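Local coordinates for protein aminotransferase (Neisseria meningitidis Z2491, PDB 3JTX) that probably transfers amino groups between amino acids and 2-oxo acids, using a covalently bound pyridoxal 5'-phosphate cofactor, at residues E208-I213 with S326-L331. Sequence-based numbering, arbitrary orientation.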
# COMPACT_ATOMS: atom_id res chain seq x y z
N GLU A 208 -0.68 10.81 -15.11
CA GLU A 208 -1.63 10.91 -16.22
C GLU A 208 -3.06 10.45 -15.89
O GLU A 208 -3.83 10.06 -16.78
CB GLU A 208 -1.07 10.16 -17.44
CG GLU A 208 0.19 10.85 -17.94
CD GLU A 208 0.89 10.18 -19.11
OE1 GLU A 208 0.39 9.17 -19.67
OE2 GLU A 208 1.97 10.70 -19.46
N CYS A 209 -3.44 10.57 -14.62
CA CYS A 209 -4.73 10.04 -14.18
C CYS A 209 -5.95 10.74 -14.81
O CYS A 209 -7.05 10.18 -14.78
CB CYS A 209 -4.82 10.08 -12.64
SG CYS A 209 -3.58 9.00 -11.87
N TYR A 210 -5.77 11.94 -15.37
CA TYR A 210 -6.89 12.63 -16.08
C TYR A 210 -6.90 12.38 -17.58
O TYR A 210 -7.67 13.02 -18.31
CB TYR A 210 -6.89 14.14 -15.79
CG TYR A 210 -7.17 14.45 -14.33
CD1 TYR A 210 -8.48 14.54 -13.86
CD2 TYR A 210 -6.12 14.61 -13.42
CE1 TYR A 210 -8.74 14.81 -12.51
CE2 TYR A 210 -6.37 14.86 -12.07
CZ TYR A 210 -7.68 14.96 -11.63
OH TYR A 210 -7.93 15.22 -10.30
N SER A 211 -6.08 11.45 -18.07
CA SER A 211 -5.94 11.25 -19.53
C SER A 211 -7.25 11.03 -20.29
O SER A 211 -7.33 11.31 -21.50
CB SER A 211 -5.01 10.06 -19.83
OG SER A 211 -5.63 8.84 -19.49
N GLU A 212 -8.27 10.49 -19.60
CA GLU A 212 -9.54 10.15 -20.27
C GLU A 212 -10.63 11.19 -20.10
O GLU A 212 -11.70 11.02 -20.66
CB GLU A 212 -10.06 8.79 -19.78
CG GLU A 212 -9.04 7.68 -19.94
CD GLU A 212 -8.47 7.68 -21.33
OE1 GLU A 212 -9.23 7.39 -22.27
OE2 GLU A 212 -7.28 8.05 -21.49
N ILE A 213 -10.37 12.25 -19.34
CA ILE A 213 -11.35 13.32 -19.18
C ILE A 213 -10.97 14.46 -20.12
O ILE A 213 -10.11 15.30 -19.80
CB ILE A 213 -11.45 13.80 -17.70
CG1 ILE A 213 -11.59 12.61 -16.73
CG2 ILE A 213 -12.60 14.76 -17.55
CD1 ILE A 213 -12.73 11.67 -17.00
N SER A 326 -9.21 17.35 -18.22
CA SER A 326 -9.58 17.31 -16.79
C SER A 326 -10.98 17.87 -16.56
O SER A 326 -11.60 18.39 -17.49
CB SER A 326 -8.58 18.01 -15.87
OG SER A 326 -8.93 19.37 -15.65
N PHE A 327 -11.47 17.71 -15.32
CA PHE A 327 -12.76 18.27 -14.91
C PHE A 327 -12.65 19.56 -14.09
O PHE A 327 -13.61 19.95 -13.41
CB PHE A 327 -13.68 17.20 -14.24
CG PHE A 327 -13.08 16.44 -13.07
CD1 PHE A 327 -12.60 17.10 -11.94
CD2 PHE A 327 -13.10 15.05 -13.06
CE1 PHE A 327 -12.12 16.38 -10.85
CE2 PHE A 327 -12.60 14.33 -11.98
CZ PHE A 327 -12.12 15.00 -10.87
N TYR A 328 -11.52 20.25 -14.20
CA TYR A 328 -11.33 21.53 -13.51
C TYR A 328 -11.44 22.71 -14.44
O TYR A 328 -11.07 22.63 -15.62
CB TYR A 328 -9.95 21.58 -12.83
CG TYR A 328 -9.76 20.46 -11.86
CD1 TYR A 328 -10.46 20.43 -10.65
CD2 TYR A 328 -8.87 19.44 -12.13
CE1 TYR A 328 -10.28 19.39 -9.74
CE2 TYR A 328 -8.68 18.39 -11.23
CZ TYR A 328 -9.37 18.37 -10.04
OH TYR A 328 -9.18 17.29 -9.19
N ILE A 329 -11.99 23.81 -13.90
CA ILE A 329 -11.84 25.13 -14.48
C ILE A 329 -10.91 25.90 -13.52
O ILE A 329 -11.18 26.02 -12.33
CB ILE A 329 -13.18 25.86 -14.59
CG1 ILE A 329 -14.13 25.11 -15.54
CG2 ILE A 329 -12.97 27.27 -15.09
CD1 ILE A 329 -15.50 25.76 -15.66
N TRP A 330 -9.79 26.38 -14.05
CA TRP A 330 -8.83 27.21 -13.30
C TRP A 330 -9.20 28.65 -13.61
O TRP A 330 -8.70 29.25 -14.57
CB TRP A 330 -7.41 26.81 -13.74
CG TRP A 330 -6.19 27.39 -13.05
CD1 TRP A 330 -5.10 27.97 -13.68
CD2 TRP A 330 -5.87 27.36 -11.66
NE1 TRP A 330 -4.15 28.31 -12.76
CE2 TRP A 330 -4.60 27.97 -11.51
CE3 TRP A 330 -6.53 26.90 -10.52
CZ2 TRP A 330 -3.98 28.13 -10.26
CZ3 TRP A 330 -5.93 27.07 -9.27
CH2 TRP A 330 -4.66 27.66 -9.15
N LEU A 331 -10.09 29.21 -12.80
CA LEU A 331 -10.73 30.47 -13.11
C LEU A 331 -9.92 31.68 -12.63
O LEU A 331 -9.64 31.84 -11.44
CB LEU A 331 -12.14 30.50 -12.50
CG LEU A 331 -12.96 31.75 -12.85
CD1 LEU A 331 -13.30 31.75 -14.35
CD2 LEU A 331 -14.23 31.86 -12.00
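The cofactor site of a class I/II aminotransferase draws here on two parts of the chain, as Tyr210 meets Tyr328 and Phe327 in a buried aromatic cluster. The Tyr328 hydroxyl donates to Tyr210 OH, the two OH atoms 2.7 Å apart, and Tyr210 OH also hydrogen-bonds to O3 of the pyridoxal-phosphate lysine at position 245, which is consistent with Tyr328 fixing the phenol that touches the cofactor. Around that phenol the rings cross steeply: the edge of Tyr210 points at a face of Phe327 (T-shaped, planes at 85°), with Tyr210 CE1 3.8 Å from Phe327 CZ, while Tyr328 turns its own edge to Tyr210 in an offset edge-to-face pair, its CE2 3.6 Å from Tyr210 CZ. The Phe327 rotamer (chi1 55°) brings its ring to that Tyr210 edge and sets CD1 3.9 Å above the plane of the Tyr328 ring, over its centre. In the fold type I architecture of PLP-dependent enzymes, consistent with this family, this joins the loop after strand 203-207 of the large mixed sheet to the small antiparallel sheet entered at strand 328-332. Nearer the backbones, Ser326 N donates to Ile213 O at 2.7 Å, and Ile213 CG2 lies 3.6 Å from Ser326 C. An ST turn, Tyr328 N to Ser326 OG (3.1 Å), shapes the bend leading into the strand.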